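Local coordinates for protein endoglucanase (Cryptopygus antarcticus, PDB 5H4U) that hydrolyses internal beta-1,4-glucosidic linkages of cellulose, lichenan and cereal beta-glucans, releasing mainly cellobiose, cellotriose and cellotetraose from carboxymethylcellulose, at residues C74-G86 and S182-F194. Residues are numbered along the deposited sequence; the frame is centred on the assembly and turned at random.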
ATOM      1  N   CYS A  74       3.060  -8.972   1.570  1.00 10.08           N
ATOM      2  CA  CYS A  74       4.469  -9.340   1.654  1.00 10.02           C
ATOM      3  C   CYS A  74       5.309  -8.204   2.240  1.00 10.21           C
ATOM      4  O   CYS A  74       5.052  -7.020   1.984  1.00  9.84           O
ATOM      5  CB  CYS A  74       4.986  -9.720   0.266  1.00 10.22           C
ATOM      6  SG  CYS A  74       4.227 -11.227  -0.511  1.00 11.13           S
ATOM      7  N   ASN A  75       6.336  -8.579   3.020  1.00 10.33           N
ATOM      8  CA  ASN A  75       7.254  -7.596   3.593  1.00 10.02           C
ATOM      9  C   ASN A  75       7.814  -6.733   2.479  1.00 10.11           C
ATOM     10  O   ASN A  75       8.101  -5.545   2.669  1.00 10.16           O
ATOM     11  CB  ASN A  75       8.387  -8.304   4.334  1.00 10.45           C
ATOM     12  CG  ASN A  75       7.924  -9.017   5.597  1.00 10.64           C
ATOM     13  OD1 ASN A  75       7.033  -8.548   6.283  1.00 10.53           O
ATOM     14  ND2 ASN A  75       8.539 -10.158   5.907  1.00 10.74           N
ATOM     15  N   ASP A  76       7.859  -7.314   1.288  1.00 10.21           N
ATOM     16  CA  ASP A  76       8.353  -6.738   0.059  1.00 10.16           C
ATOM     17  C   ASP A  76       7.547  -5.535  -0.396  1.00 10.37           C
ATOM     18  O   ASP A  76       8.029  -4.730  -1.205  1.00 10.00           O
ATOM     19  CB  ASP A  76       8.152  -7.829  -0.994  1.00 10.75           C
ATOM     20  CG  ASP A  76       9.292  -7.985  -1.890  1.00 12.01           C
ATOM     21  OD1 ASP A  76      10.174  -7.126  -1.804  1.00 13.03           O
ATOM     22  OD2 ASP A  76       9.304  -8.966  -2.672  1.00 12.30           O
ATOM     23  N   GLN A  77       6.333  -5.383   0.111  1.00  9.34           N
ATOM     24  CA  GLN A  77       5.448  -4.347  -0.374  1.00  9.08           C
ATOM     25  C   GLN A  77       5.384  -3.139   0.550  1.00  8.86           C
ATOM     26  O   GLN A  77       4.355  -2.467   0.635  1.00  8.76           O
ATOM     27  CB  GLN A  77       4.090  -4.987  -0.668  1.00  9.53           C
ATOM     28  CG  GLN A  77       4.147  -5.618  -2.078  1.00  9.22           C
ATOM     29  CD  GLN A  77       3.051  -6.620  -2.372  1.00  9.69           C
ATOM     30  OE1 GLN A  77       1.929  -6.499  -1.889  1.00  9.60           O
ATOM     31  NE2 GLN A  77       3.377  -7.629  -3.177  1.00 10.11           N
ATOM     32  N   GLN A  78       6.477  -2.838   1.216  1.00  9.42           N
ATOM     33  CA  GLN A  78       6.702  -1.664   2.035  1.00  8.77           C
ATOM     34  C   GLN A  78       7.186  -0.490   1.190  1.00  8.49           C
ATOM     35  O   GLN A  78       7.805  -0.686   0.141  1.00  8.17           O
ATOM     36  CB  GLN A  78       7.748  -1.940   3.086  1.00  9.08           C
ATOM     37  CG  GLN A  78       7.285  -2.721   4.237  1.00  9.58           C
ATOM     38  CD  GLN A  78       8.406  -2.844   5.215  1.00  9.84           C
ATOM     39  OE1 GLN A  78       9.382  -3.537   4.979  1.00  9.68           O
ATOM     40  NE2 GLN A  78       8.305  -2.112   6.291  1.00  9.93           N
ATOM     41  N   PRO A  79       6.950   0.726   1.676  1.00  8.49           N
ATOM     42  CA  PRO A  79       7.423   1.907   0.956  1.00  8.28           C
ATOM     43  C   PRO A  79       8.926   2.043   1.078  1.00  8.74           C
ATOM     44  O   PRO A  79       9.539   1.641   2.073  1.00  8.47           O
ATOM     45  CB  PRO A  79       6.710   3.069   1.656  1.00  8.42           C
ATOM     46  CG  PRO A  79       6.414   2.573   3.030  1.00  8.16           C
ATOM     47  CD  PRO A  79       6.201   1.078   2.899  1.00  8.37           C
ATOM     48  N   PHE A  80       9.517   2.641   0.049  1.00  8.85           N
ATOM     49  CA  PHE A  80      10.954   2.828   0.005  1.00  8.80           C
ATOM     50  C   PHE A  80      11.266   4.039  -0.855  1.00  8.72           C
ATOM     51  O   PHE A  80      10.377   4.800  -1.243  1.00  8.57           O
ATOM     52  CB  PHE A  80      11.641   1.562  -0.501  1.00  8.60           C
ATOM     53  CG  PHE A  80      11.219   1.143  -1.874  1.00  8.69           C
ATOM     54  CD1 PHE A  80      10.072   0.390  -2.061  1.00  8.85           C
ATOM     55  CD2 PHE A  80      12.012   1.423  -2.969  1.00  8.94           C
ATOM     56  CE1 PHE A  80       9.688  -0.030  -3.318  1.00  8.94           C
ATOM     57  CE2 PHE A  80      11.644   0.996  -4.231  1.00  9.57           C
ATOM     58  CZ  PHE A  80      10.481   0.269  -4.404  1.00  9.94           C
ATOM     59  N   THR A  81      12.547   4.212  -1.139  1.00  9.26           N
ATOM     60  CA  THR A  81      13.054   5.292  -1.963  1.00  9.32           C
ATOM     61  C   THR A  81      14.037   4.754  -2.985  1.00  9.67           C
ATOM     62  O   THR A  81      14.742   3.774  -2.735  1.00  9.56           O
ATOM     63  CB  THR A  81      13.817   6.306  -1.145  1.00  9.13           C
ATOM     64  OG1 THR A  81      14.936   5.629  -0.554  1.00 10.01           O
ATOM     65  CG2 THR A  81      12.950   6.883  -0.064  1.00  8.70           C
ATOM     66  N   GLN A  82      14.107   5.447  -4.116  1.00  9.79           N
ATOM     67  CA  GLN A  82      15.201   5.305  -5.065  1.00 10.38           C
ATOM     68  C   GLN A  82      15.655   6.718  -5.414  1.00 10.27           C
ATOM     69  O   GLN A  82      14.876   7.511  -5.957  1.00 10.12           O
ATOM     70  CB  GLN A  82      14.766   4.513  -6.301  1.00 10.89           C
ATOM     71  CG  GLN A  82      15.852   4.367  -7.329  1.00 12.95           C
ATOM     72  CD  GLN A  82      15.816   3.035  -8.042  1.00 15.71           C
ATOM     73  OE1 GLN A  82      16.458   2.073  -7.603  1.00 18.56           O
ATOM     74  NE2 GLN A  82      15.091   2.971  -9.174  1.00 15.06           N
ATOM     75  N   GLY A  83      16.911   7.035  -5.104  1.00 10.24           N
ATOM     76  CA  GLY A  83      17.313   8.432  -5.137  1.00  9.77           C
ATOM     77  C   GLY A  83      16.411   9.235  -4.214  1.00  9.92           C
ATOM     78  O   GLY A  83      16.125   8.828  -3.083  1.00 10.48           O
ATOM     79  N   ASN A  84      15.897  10.362  -4.696  1.00  9.76           N
ATOM     80  CA  ASN A  84      14.988  11.157  -3.884  1.00  9.92           C
ATOM     81  C   ASN A  84      13.526  10.814  -4.134  1.00  9.44           C
ATOM     82  O   ASN A  84      12.649  11.468  -3.571  1.00  9.06           O
ATOM     83  CB  ASN A  84      15.154  12.644  -4.175  1.00 10.28           C
ATOM     84  CG  ASN A  84      16.568  13.065  -4.218  1.00 10.49           C
ATOM     85  OD1 ASN A  84      17.077  13.472  -5.273  1.00 10.50           O
ATOM     86  ND2 ASN A  84      17.226  13.003  -3.074  1.00 10.33           N
ATOM     87  N   VAL A  85      13.239   9.796  -4.931  1.00  9.35           N
ATOM     88  CA  VAL A  85      11.871   9.504  -5.320  1.00  9.09           C
ATOM     89  C   VAL A  85      11.319   8.445  -4.391  1.00  9.01           C
ATOM     90  O   VAL A  85      11.994   7.448  -4.103  1.00  8.90           O
ATOM     91  CB  VAL A  85      11.789   9.040  -6.781  1.00  9.05           C
ATOM     92  CG1 VAL A  85      10.336   8.935  -7.214  1.00  8.80           C
ATOM     93  CG2 VAL A  85      12.539  10.012  -7.663  1.00  8.82           C
ATOM     94  N   GLY A  86      10.094   8.667  -3.913  1.00  8.63           N
ATOM     95  CA  GLY A  86       9.416   7.655  -3.147  1.00  8.16           C
ATOM     96  C   GLY A  86       8.810   6.584  -4.034  1.00  8.53           C
ATOM     97  O   GLY A  86       8.489   6.809  -5.206  1.00  8.34           O
ATOM     98  N   SER A 182      10.747  -6.941  10.485  1.00 13.30           N
ATOM     99  CA  SER A 182      10.563  -7.029   9.034  1.00 12.32           C
ATOM    100  C   SER A 182       9.840  -5.843   8.430  1.00 11.40           C
ATOM    101  O   SER A 182       9.875  -5.693   7.207  1.00 10.93           O
ATOM    102  CB  SER A 182       9.740  -8.265   8.663  1.00 12.16           C
ATOM    103  OG  SER A 182      10.525  -9.438   8.576  1.00 13.36           O
ATOM    104  N   LEU A 183       9.155  -5.031   9.235  1.00 11.41           N
ATOM    105  CA  LEU A 183       8.412  -3.880   8.727  1.00 11.26           C
ATOM    106  C   LEU A 183       9.039  -2.563   9.147  1.00 11.38           C
ATOM    107  O   LEU A 183       8.551  -1.489   8.759  1.00 11.04           O
ATOM    108  CB  LEU A 183       6.948  -3.922   9.182  1.00  9.98           C
ATOM    109  CG  LEU A 183       6.153  -5.149   8.754  1.00 10.06           C
ATOM    110  CD1 LEU A 183       4.822  -5.098   9.425  1.00 10.02           C
ATOM    111  CD2 LEU A 183       5.974  -5.222   7.238  1.00  9.84           C
ATOM    112  N   ARG A 184      10.122  -2.619   9.917  1.00 11.65           N
ATOM    113  CA  ARG A 184      10.632  -1.415  10.536  1.00 11.24           C
ATOM    114  C   ARG A 184      11.190  -0.449   9.500  1.00 11.05           C
ATOM    115  O   ARG A 184      11.244   0.760   9.759  1.00 11.17           O
ATOM    116  CB  ARG A 184      11.654  -1.791  11.596  1.00 12.42           C
ATOM    117  CG  ARG A 184      11.000  -2.018  12.966  1.00 13.26           C
ATOM    118  CD  ARG A 184      11.916  -2.846  13.829  1.00 14.12           C
ATOM    119  NE  ARG A 184      11.216  -3.664  14.814  1.00 14.41           N
ATOM    120  CZ  ARG A 184      11.802  -4.163  15.901  1.00 14.47           C
ATOM    121  NH1 ARG A 184      13.093  -3.924  16.132  1.00 14.75           N
ATOM    122  NH2 ARG A 184      11.110  -4.899  16.750  1.00 14.30           N
ATOM    123  N   ALA A 185      11.702  -0.952   8.375  1.00 10.29           N
ATOM    124  CA  ALA A 185      12.099  -0.032   7.318  1.00 10.33           C
ATOM    125  C   ALA A 185      10.919   0.841   6.915  1.00 10.09           C
ATOM    126  O   ALA A 185      10.990   2.076   6.980  1.00 10.28           O
ATOM    127  CB  ALA A 185      12.662  -0.787   6.106  1.00  9.67           C
ATOM    128  N   GLY A 186       9.801   0.211   6.555  1.00  9.72           N
ATOM    129  CA  GLY A 186       8.668   0.976   6.063  1.00  9.44           C
ATOM    130  C   GLY A 186       8.182   1.958   7.096  1.00  9.71           C
ATOM    131  O   GLY A 186       8.014   3.149   6.817  1.00  9.57           O
ATOM    132  N   CYS A 187       8.026   1.475   8.327  1.00 10.19           N
ATOM    133  CA  CYS A 187       7.676   2.334   9.445  1.00 10.06           C
ATOM    134  C   CYS A 187       8.561   3.567   9.452  1.00 10.19           C
ATOM    135  O   CYS A 187       8.065   4.697   9.390  1.00 10.56           O
ATOM    136  CB  CYS A 187       7.820   1.542  10.744  1.00 10.25           C
ATOM    137  SG  CYS A 187       7.178   2.327  12.167  1.00 11.21           S
ATOM    138  N   ASN A 188       9.882   3.361   9.419  1.00  9.98           N
ATOM    139  CA  ASN A 188      10.807   4.489   9.521  1.00 10.29           C
ATOM    140  C   ASN A 188      10.678   5.438   8.339  1.00  9.82           C
ATOM    141  O   ASN A 188      10.778   6.665   8.499  1.00  9.65           O
ATOM    142  CB  ASN A 188      12.236   3.976   9.691  1.00 10.38           C
ATOM    143  CG  ASN A 188      12.536   3.604  11.144  1.00 12.20           C
ATOM    144  OD1 ASN A 188      12.243   4.375  12.067  1.00 12.56           O
ATOM    145  ND2 ASN A 188      13.021   2.394  11.360  1.00 12.46           N
ATOM    146  N   TRP A 189      10.449   4.889   7.146  1.00  9.54           N
ATOM    147  CA  TRP A 189      10.230   5.714   5.965  1.00  8.85           C
ATOM    148  C   TRP A 189       9.160   6.776   6.209  1.00  8.81           C
ATOM    149  O   TRP A 189       9.272   7.906   5.724  1.00  8.78           O
ATOM    150  CB  TRP A 189       9.849   4.792   4.820  1.00  8.78           C
ATOM    151  CG  TRP A 189       9.609   5.394   3.495  1.00  8.56           C
ATOM    152  CD1 TRP A 189      10.493   5.493   2.465  1.00  8.08           C
ATOM    153  CD2 TRP A 189       8.356   5.901   3.011  1.00  8.40           C
ATOM    154  NE1 TRP A 189       9.871   6.060   1.380  1.00  8.51           N
ATOM    155  CE2 TRP A 189       8.560   6.316   1.691  1.00  8.08           C
ATOM    156  CE3 TRP A 189       7.089   6.057   3.581  1.00  8.27           C
ATOM    157  CZ2 TRP A 189       7.547   6.881   0.929  1.00  8.14           C
ATOM    158  CZ3 TRP A 189       6.093   6.614   2.829  1.00  8.13           C
ATOM    159  CH2 TRP A 189       6.323   7.026   1.517  1.00  7.87           C
ATOM    160  N   ARG A 190       8.144   6.447   7.001  1.00  8.86           N
ATOM    161  CA  ARG A 190       7.069   7.396   7.244  1.00  9.09           C
ATOM    162  C   ARG A 190       7.558   8.647   7.984  1.00  9.54           C
ATOM    163  O   ARG A 190       7.013   9.745   7.787  1.00  8.81           O
ATOM    164  CB  ARG A 190       5.955   6.701   8.019  1.00  9.16           C
ATOM    165  CG  ARG A 190       4.845   7.604   8.462  1.00  9.11           C
ATOM    166  CD  ARG A 190       4.082   6.972   9.581  1.00  9.24           C
ATOM    167  NE  ARG A 190       3.266   7.953  10.273  1.00  9.52           N
ATOM    168  CZ  ARG A 190       2.536   7.691  11.346  1.00  9.38           C
ATOM    169  NH1 ARG A 190       2.494   6.471  11.859  1.00  9.46           N
ATOM    170  NH2 ARG A 190       1.856   8.664  11.909  1.00  9.64           N
ATOM    171  N   PHE A 191       8.581   8.507   8.830  1.00  9.60           N
ATOM    172  CA  PHE A 191       9.093   9.631   9.588  1.00  9.61           C
ATOM    173  C   PHE A 191      10.328  10.265   8.982  1.00 10.06           C
ATOM    174  O   PHE A 191      10.723  11.349   9.428  1.00 10.43           O
ATOM    175  CB  PHE A 191       9.404   9.201  11.021  1.00 10.54           C
ATOM    176  CG  PHE A 191       8.214   8.742  11.766  1.00 10.46           C
ATOM    177  CD1 PHE A 191       7.333   9.676  12.270  1.00 10.55           C
ATOM    178  CD2 PHE A 191       7.950   7.400  11.944  1.00 10.26           C
ATOM    179  CE1 PHE A 191       6.218   9.294  12.950  1.00 10.59           C
ATOM    180  CE2 PHE A 191       6.823   7.010  12.630  1.00 10.58           C
ATOM    181  CZ  PHE A 191       5.957   7.962  13.133  1.00 10.49           C
ATOM    182  N   GLY A 192      10.930   9.645   7.967  1.00  9.59           N
ATOM    183  CA  GLY A 192      12.101  10.243   7.363  1.00  8.96           C
ATOM    184  C   GLY A 192      11.792  10.929   6.050  1.00  8.83           C
ATOM    185  O   GLY A 192      11.574  12.144   6.018  1.00  9.25           O
ATOM    186  N   TRP A 193      11.662  10.148   4.977  1.00  8.08           N
ATOM    187  CA  TRP A 193      11.378  10.733   3.672  1.00  7.96           C
ATOM    188  C   TRP A 193       9.975  11.315   3.628  1.00  8.26           C
ATOM    189  O   TRP A 193       9.749  12.375   3.030  1.00  8.25           O
ATOM    190  CB  TRP A 193      11.535   9.661   2.598  1.00  7.69           C
ATOM    191  CG  TRP A 193      11.338  10.104   1.160  1.00  8.13           C
ATOM    192  CD1 TRP A 193      12.321  10.328   0.241  1.00  8.32           C
ATOM    193  CD2 TRP A 193      10.096  10.328   0.469  1.00  7.98           C
ATOM    194  NE1 TRP A 193      11.780  10.680  -0.966  1.00  8.15           N
ATOM    195  CE2 TRP A 193      10.417  10.701  -0.854  1.00  8.05           C
ATOM    196  CE3 TRP A 193       8.750  10.265   0.844  1.00  7.60           C
ATOM    197  CZ2 TRP A 193       9.447  11.010  -1.804  1.00  8.06           C
ATOM    198  CZ3 TRP A 193       7.792  10.584  -0.089  1.00  7.81           C
ATOM    199  CH2 TRP A 193       8.144  10.945  -1.406  1.00  8.21           C
ATOM    200  N   PHE A 194       9.022  10.627   4.263  1.00  8.48           N
ATOM    201  CA  PHE A 194       7.616  10.995   4.283  1.00  8.13           C
ATOM    202  C   PHE A 194       7.307  12.062   5.324  1.00  8.48           C
ATOM    203  O   PHE A 194       6.247  12.678   5.262  1.00  8.30           O
ATOM    204  CB  PHE A 194       6.803   9.726   4.540  1.00  8.31           C
ATOM    205  CG  PHE A 194       5.325   9.856   4.306  1.00  8.25           C
ATOM    206  CD1 PHE A 194       4.794   9.787   3.020  1.00  7.92           C
ATOM    207  CD2 PHE A 194       4.462  10.016   5.372  1.00  8.24           C
ATOM    208  CE1 PHE A 194       3.432   9.872   2.808  1.00  7.60           C
ATOM    209  CE2 PHE A 194       3.103  10.118   5.155  1.00  8.92           C
ATOM    210  CZ  PHE A 194       2.588  10.036   3.861  1.00  8.24           C
TER
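Trp189 and Trp193 reach from helix 184-191 and the turn after it to the beta hairpin 80-86, on the edge of the double-psi beta-barrel of this family 45 glycoside hydrolase. In both, CG anti to the backbone N (chi1 -178° and -177°) extends the indole to the hairpin. Trp193 NE1 donates a hydrogen bond to Asn84 O at 2.9 Å, with the oxygen in the indole plane but the donor well above the carbonyl plane; Asn84 belongs to the type II' turn from Gln82 to Val85. The bond from Trp189 NE1 to Phe80 O is weak, bent to 124°.

Each indole also takes a C-H group on one face. Pro79 CB sits over the centre of the six-membered ring of Trp189, 3.5 Å from its centroid, while Phe194 CB covers the rim of the opposite face. Replacing Trp189 by an alanine would probably leave Pro79 CB without an aromatic face and Phe80 O without this weak donor. Gly86 CA lies over a face of Trp193, 4.0 Å from the centroid of its six-membered ring. Met121 of strand 120-128 touches both tryptophans.

At the other end, Gln78 packs its amide against the first helical turn, beside Gly186. Asn75, whose ND2 bonds to Asn55 OD1, turns its amide to Ser182 CB. Thr81 CG2 meets the edge of Trp189 at NE1 and also touches Trp193 CD1, each at 3.5 Å.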